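PDB 3JU7: putative PLP-dependent aminotransferase from Bacillus cereus ATCC 10987, which probably binds pyridoxal phosphate and acts as an aminotransferase of the DegT/DnrJ/EryC1 family. Local coordinates for residues 45-59 against 199-213. Sequence-based numbering, arbitrary orientation.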
loop_
_atom_site.group_PDB
_atom_site.type_symbol
_atom_site.label_atom_id
_atom_site.label_comp_id
_atom_site.label_asym_id
_atom_site.label_seq_id
_atom_site.Cartn_x
_atom_site.Cartn_y
_atom_site.Cartn_z
ATOM N N ILE A 45 -18.754 -6.551 -8.212
ATOM C CA ILE A 45 -19.132 -5.239 -7.696
ATOM C C ILE A 45 -19.891 -4.415 -8.773
ATOM O O ILE A 45 -20.909 -3.787 -8.495
ATOM C CB ILE A 45 -17.896 -4.491 -7.193
ATOM C CG1 ILE A 45 -17.360 -5.173 -5.918
ATOM C CG2 ILE A 45 -18.246 -3.044 -6.862
ATOM C CD1 ILE A 45 -15.965 -4.703 -5.546
HETATM N N MSE A 46 -19.395 -4.438 -9.999
HETATM C CA MSE A 46 -20.019 -3.672 -11.094
HETATM C C MSE A 46 -21.444 -4.130 -11.347
HETATM O O MSE A 46 -22.352 -3.323 -11.483
HETATM C CB MSE A 46 -19.162 -3.746 -12.378
HETATM C CG MSE A 46 -17.904 -2.920 -12.290
HETATM SE SE MSE A 46 -18.277 -1.057 -11.881
HETATM C CE MSE A 46 -19.642 -0.797 -13.247
ATOM N N SER A 47 -21.642 -5.436 -11.353
ATOM C CA SER A 47 -22.972 -5.990 -11.537
ATOM C C SER A 47 -23.850 -5.819 -10.324
ATOM O O SER A 47 -25.031 -5.506 -10.429
ATOM C CB SER A 47 -22.887 -7.477 -11.821
ATOM O OG SER A 47 -22.383 -7.647 -13.113
ATOM N N GLY A 48 -23.271 -6.070 -9.169
ATOM C CA GLY A 48 -24.032 -6.106 -7.934
ATOM C C GLY A 48 -24.377 -4.727 -7.437
ATOM O O GLY A 48 -25.500 -4.501 -7.017
ATOM N N PHE A 49 -23.423 -3.796 -7.494
ATOM C CA PHE A 49 -23.668 -2.479 -6.944
ATOM C C PHE A 49 -23.865 -1.360 -7.962
ATOM O O PHE A 49 -24.715 -0.486 -7.740
ATOM C CB PHE A 49 -22.545 -2.099 -5.970
ATOM C CG PHE A 49 -22.553 -2.891 -4.679
ATOM C CD1 PHE A 49 -23.727 -3.284 -4.078
ATOM C CD2 PHE A 49 -21.377 -3.201 -4.041
ATOM C CE1 PHE A 49 -23.715 -4.012 -2.883
ATOM C CE2 PHE A 49 -21.374 -3.917 -2.840
ATOM C CZ PHE A 49 -22.535 -4.320 -2.273
ATOM N N PHE A 50 -23.098 -1.345 -9.050
ATOM C CA PHE A 50 -23.059 -0.149 -9.888
ATOM C C PHE A 50 -23.801 -0.226 -11.209
ATOM O O PHE A 50 -23.556 0.583 -12.106
ATOM C CB PHE A 50 -21.627 0.275 -10.121
ATOM C CG PHE A 50 -20.919 0.728 -8.875
ATOM C CD1 PHE A 50 -21.213 1.947 -8.320
ATOM C CD2 PHE A 50 -19.952 -0.064 -8.271
ATOM C CE1 PHE A 50 -20.553 2.384 -7.169
ATOM C CE2 PHE A 50 -19.289 0.376 -7.114
ATOM C CZ PHE A 50 -19.595 1.589 -6.577
ATOM N N GLN A 51 -24.709 -1.191 -11.302
ATOM C CA GLN A 51 -25.582 -1.371 -12.447
ATOM C C GLN A 51 -24.775 -1.425 -13.725
ATOM O O GLN A 51 -25.247 -0.976 -14.762
ATOM C CB GLN A 51 -26.640 -0.251 -12.504
ATOM C CG GLN A 51 -27.619 -0.243 -11.317
ATOM C CD GLN A 51 -28.486 1.025 -11.266
ATOM O OE1 GLN A 51 -28.972 1.499 -12.289
ATOM N NE2 GLN A 51 -28.674 1.577 -10.070
ATOM N N ASN A 52 -23.555 -1.971 -13.650
ATOM C CA ASN A 52 -22.695 -2.078 -14.813
ATOM C C ASN A 52 -22.529 -0.779 -15.579
ATOM O O ASN A 52 -22.466 -0.779 -16.822
ATOM C CB ASN A 52 -23.237 -3.171 -15.777
ATOM C CG ASN A 52 -22.909 -4.572 -15.307
ATOM O OD1 ASN A 52 -21.773 -4.866 -14.906
ATOM N ND2 ASN A 52 -23.893 -5.426 -15.318
ATOM N N ARG A 53 -22.480 0.333 -14.846
ATOM C CA ARG A 53 -22.200 1.616 -15.421
ATOM C C ARG A 53 -21.030 2.209 -14.622
ATOM O O ARG A 53 -21.104 2.335 -13.381
ATOM C CB ARG A 53 -23.412 2.540 -15.317
ATOM C CG ARG A 53 -24.667 2.038 -15.963
ATOM C CD ARG A 53 -25.610 3.214 -16.308
ATOM N NE ARG A 53 -26.003 3.978 -15.121
ATOM C CZ ARG A 53 -26.980 3.622 -14.283
ATOM N NH1 ARG A 53 -27.680 2.495 -14.472
ATOM N NH2 ARG A 53 -27.264 4.391 -13.242
ATOM N N GLY A 54 -19.988 2.588 -15.356
ATOM C CA GLY A 54 -18.732 3.013 -14.779
ATOM C C GLY A 54 -17.775 1.827 -14.654
ATOM O O GLY A 54 -17.938 0.785 -15.317
ATOM N N ALA A 55 -16.787 1.996 -13.785
ATOM C CA ALA A 55 -15.735 1.025 -13.610
ATOM C C ALA A 55 -15.159 1.156 -12.217
ATOM O O ALA A 55 -15.170 2.243 -11.609
ATOM C CB ALA A 55 -14.633 1.228 -14.651
ATOM N N VAL A 56 -14.604 0.052 -11.731
ATOM C CA VAL A 56 -13.945 0.054 -10.447
ATOM C C VAL A 56 -12.538 -0.548 -10.540
ATOM O O VAL A 56 -12.216 -1.370 -11.453
ATOM C CB VAL A 56 -14.748 -0.766 -9.387
ATOM C CG1 VAL A 56 -16.177 -0.169 -9.139
ATOM C CG2 VAL A 56 -14.797 -2.213 -9.808
ATOM N N THR A 57 -11.692 -0.163 -9.579
ATOM C CA THR A 57 -10.479 -0.924 -9.367
ATOM C C THR A 57 -10.248 -1.160 -7.885
ATOM O O THR A 57 -10.490 -0.268 -7.056
ATOM C CB THR A 57 -9.252 -0.254 -9.995
ATOM O OG1 THR A 57 -8.178 -1.195 -9.944
ATOM C CG2 THR A 57 -8.860 1.106 -9.231
ATOM N N THR A 58 -9.788 -2.364 -7.535
ATOM C CA THR A 58 -9.362 -2.612 -6.150
ATOM C C THR A 58 -8.037 -1.885 -5.918
ATOM O O THR A 58 -7.350 -1.552 -6.877
ATOM C CB THR A 58 -9.207 -4.087 -5.854
ATOM O OG1 THR A 58 -8.218 -4.651 -6.729
ATOM C CG2 THR A 58 -10.560 -4.845 -6.048
ATOM N N VAL A 59 -7.736 -1.563 -4.656
ATOM C CA VAL A 59 -6.428 -1.027 -4.264
ATOM C C VAL A 59 -6.040 -1.684 -2.941
ATOM O O VAL A 59 -6.882 -2.296 -2.297
ATOM C CB VAL A 59 -6.424 0.496 -4.135
ATOM C CG1 VAL A 59 -6.612 1.125 -5.515
ATOM C CG2 VAL A 59 -7.500 0.963 -3.145
ATOM N N GLY A 199 -9.304 -1.750 -0.438
ATOM C CA GLY A 199 -10.095 -0.607 -0.811
ATOM C C GLY A 199 -10.517 -0.723 -2.259
ATOM O O GLY A 199 -10.157 -1.695 -2.936
ATOM N N LEU A 200 -11.285 0.279 -2.709
ATOM C CA LEU A 200 -11.854 0.327 -4.046
ATOM C C LEU A 200 -11.994 1.777 -4.518
ATOM O O LEU A 200 -12.226 2.711 -3.706
ATOM C CB LEU A 200 -13.216 -0.317 -4.047
ATOM C CG LEU A 200 -13.871 -0.657 -5.415
ATOM C CD1 LEU A 200 -13.376 -1.973 -5.976
ATOM C CD2 LEU A 200 -15.363 -0.666 -5.338
ATOM N N ILE A 201 -11.844 1.968 -5.830
ATOM C CA ILE A 201 -12.131 3.250 -6.466
ATOM C C ILE A 201 -13.182 3.045 -7.523
ATOM O O ILE A 201 -13.079 2.135 -8.308
ATOM C CB ILE A 201 -10.889 3.935 -7.112
ATOM C CG1 ILE A 201 -9.722 3.949 -6.121
ATOM C CG2 ILE A 201 -11.268 5.353 -7.548
ATOM C CD1 ILE A 201 -8.468 4.697 -6.611
ATOM N N TYR A 202 -14.209 3.889 -7.512
ATOM C CA TYR A 202 -15.253 3.860 -8.539
ATOM C C TYR A 202 -15.226 5.180 -9.300
ATOM O O TYR A 202 -14.981 6.226 -8.707
ATOM C CB TYR A 202 -16.651 3.730 -7.917
ATOM C CG TYR A 202 -17.735 3.948 -8.934
ATOM C CD1 TYR A 202 -18.149 2.911 -9.774
ATOM C CD2 TYR A 202 -18.314 5.207 -9.117
ATOM C CE1 TYR A 202 -19.130 3.113 -10.738
ATOM C CE2 TYR A 202 -19.300 5.409 -10.089
ATOM C CZ TYR A 202 -19.716 4.357 -10.878
ATOM O OH TYR A 202 -20.692 4.567 -11.838
ATOM N N SER A 203 -15.461 5.120 -10.602
ATOM C CA SER A 203 -15.762 6.328 -11.383
ATOM C C SER A 203 -16.664 5.936 -12.524
ATOM O O SER A 203 -16.648 4.797 -13.027
ATOM C CB SER A 203 -14.513 7.067 -11.885
ATOM O OG SER A 203 -14.836 8.259 -12.584
ATOM N N LYS A 204 -17.502 6.875 -12.908
ATOM C CA LYS A 204 -18.229 6.708 -14.142
ATOM C C LYS A 204 -17.214 6.753 -15.299
ATOM O O LYS A 204 -17.458 6.177 -16.365
ATOM C CB LYS A 204 -19.273 7.793 -14.255
ATOM C CG LYS A 204 -20.072 7.778 -15.542
ATOM C CD LYS A 204 -20.937 6.564 -15.667
ATOM C CE LYS A 204 -21.953 6.759 -16.803
ATOM N NZ LYS A 204 -23.166 5.968 -16.567
ATOM N N ASN A 205 -16.067 7.406 -15.067
ATOM C CA ASN A 205 -15.051 7.554 -16.102
ATOM C C ASN A 205 -14.139 6.337 -16.191
ATOM O O ASN A 205 -13.191 6.186 -15.417
ATOM C CB ASN A 205 -14.248 8.816 -15.855
ATOM C CG ASN A 205 -13.341 9.159 -17.014
ATOM O OD1 ASN A 205 -12.605 8.309 -17.552
ATOM N ND2 ASN A 205 -13.356 10.428 -17.386
ATOM N N GLU A 206 -14.426 5.474 -17.152
ATOM C CA GLU A 206 -13.738 4.196 -17.290
ATOM C C GLU A 206 -12.281 4.370 -17.634
ATOM O O GLU A 206 -11.435 3.700 -17.058
ATOM C CB GLU A 206 -14.432 3.332 -18.347
ATOM C CG GLU A 206 -15.881 2.980 -17.961
ATOM C CD GLU A 206 -16.581 2.103 -18.977
ATOM O OE1 GLU A 206 -15.909 1.302 -19.673
ATOM O OE2 GLU A 206 -17.822 2.208 -19.085
ATOM N N GLU A 207 -11.975 5.282 -18.551
ATOM C CA GLU A 207 -10.583 5.559 -18.910
ATOM C C GLU A 207 -9.771 5.968 -17.681
ATOM O O GLU A 207 -8.665 5.481 -17.494
ATOM C CB GLU A 207 -10.508 6.673 -19.972
ATOM C CG GLU A 207 -11.071 6.309 -21.359
ATOM N N ASP A 208 -10.306 6.831 -16.820
ATOM C CA ASP A 208 -9.579 7.212 -15.595
ATOM C C ASP A 208 -9.257 6.008 -14.698
ATOM O O ASP A 208 -8.165 5.899 -14.160
ATOM C CB ASP A 208 -10.372 8.233 -14.776
ATOM C CG ASP A 208 -10.464 9.609 -15.451
ATOM O OD1 ASP A 208 -9.700 9.877 -16.417
ATOM O OD2 ASP A 208 -11.327 10.407 -15.015
ATOM N N ILE A 209 -10.221 5.120 -14.546
ATOM C CA ILE A 209 -10.028 3.875 -13.800
ATOM C C ILE A 209 -8.957 3.012 -14.445
ATOM O O ILE A 209 -8.132 2.464 -13.741
ATOM C CB ILE A 209 -11.351 3.072 -13.671
ATOM C CG1 ILE A 209 -12.340 3.881 -12.803
ATOM C CG2 ILE A 209 -11.113 1.642 -13.116
ATOM C CD1 ILE A 209 -11.989 3.998 -11.377
ATOM N N GLN A 210 -8.966 2.879 -15.771
ATOM C CA GLN A 210 -7.864 2.153 -16.473
ATOM C C GLN A 210 -6.494 2.752 -16.125
ATOM O O GLN A 210 -5.513 2.046 -15.860
ATOM C CB GLN A 210 -8.052 2.199 -17.978
ATOM C CG GLN A 210 -9.292 1.402 -18.442
ATOM C CD GLN A 210 -9.726 1.638 -19.904
ATOM O OE1 GLN A 210 -9.128 2.431 -20.649
ATOM N NE2 GLN A 210 -10.789 0.937 -20.310
ATOM N N ARG A 211 -6.450 4.073 -16.105
ATOM C CA ARG A 211 -5.209 4.750 -15.793
ATOM C C ARG A 211 -4.800 4.501 -14.348
ATOM O O ARG A 211 -3.634 4.231 -14.080
ATOM C CB ARG A 211 -5.346 6.248 -16.093
ATOM C CG ARG A 211 -4.064 6.946 -16.111
ATOM C CD ARG A 211 -4.120 8.179 -16.970
ATOM N NE ARG A 211 -4.116 7.805 -18.363
ATOM C CZ ARG A 211 -4.515 8.596 -19.348
ATOM N NH1 ARG A 211 -4.943 9.836 -19.094
ATOM N NH2 ARG A 211 -4.467 8.147 -20.602
ATOM N N ILE A 212 -5.747 4.572 -13.414
ATOM C CA ILE A 212 -5.416 4.326 -12.004
ATOM C C ILE A 212 -4.825 2.922 -11.896
ATOM O O ILE A 212 -3.906 2.687 -11.114
ATOM C CB ILE A 212 -6.657 4.400 -11.056
ATOM C CG1 ILE A 212 -7.023 5.842 -10.748
ATOM C CG2 ILE A 212 -6.362 3.623 -9.725
ATOM C CD1 ILE A 212 -6.347 6.457 -9.567
ATOM N N LYS A 213 -5.372 1.984 -12.675
ATOM C CA LYS A 213 -4.858 0.627 -12.652
ATOM C C LYS A 213 -3.371 0.610 -12.970
ATOM O O LYS A 213 -2.581 -0.043 -12.292
ATOM C CB LYS A 213 -5.652 -0.297 -13.607
ATOM C CG LYS A 213 -6.825 -0.961 -12.880
ATOM C CD LYS A 213 -7.904 -1.543 -13.801
ATOM C CE LYS A 213 -8.688 -2.734 -13.205
ATOM N NZ LYS A 213 -8.414 -3.064 -11.758
HETATM O O HOH W 1 -20.118 1.830 -18.401
#
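The first torsion of Tyr-202 (chi1 170°) sets its ring opposite the backbone N, while that of Phe-50 (chi1 -66°) turns its ring away from the carbonyl carbon. These torsions lay the two rings over each other as an offset stack. The centroids of the Phe-50 and Tyr-202 rings are 4.0 Å apart, with the planes 12° from parallel. CD1 of Tyr-202 sits over the centre of the Phe-50 ring. CG1 of Val-56 comes to the edge of the tyrosine, 3.7 Å from Tyr-202 CD1. At the far end of the ring, Tyr-202 OH donates to Arg-53 O at 2.7 Å, from above the carbonyl plane. The same oxygen accepts a hydrogen bond from Asp-178 N. Leu-200 continues this side of the sheet: its CD1 meets Ile-45 CD1 tip to tip at 3.8 Å.

Strands 55-59 and 199-203 form an antiparallel ladder. Ala-55, Thr-57 and Val-59 make hydrogen-bonded pairs with Ser-203, Ile-201 and Gly-199. Within the chain, 55-59 is an outermost strand of a four-stranded mixed sheet, and 199-203 joins it to strand 182-186.

Helix 206-213 covers the other side, the one with Ala-55 and Thr-57. CG2 of Ile-209 lies 3.9 Å from Ala-55 CB, while Ile-212 CG2 meets Thr-57 CG2 at 3.6 Å. Lys-213 runs past Thr-57, and its NZ donates to Thr-57 OG1 at 2.6 Å. That hydroxyl in turn donates to Thr-58 O, on a lone pair in the carbonyl plane. Glu-42 of helix 36-48 forms a salt bridge with Lys-213 NZ. At the start of the helix, a water links Gly-54 N to Glu-206 OE2.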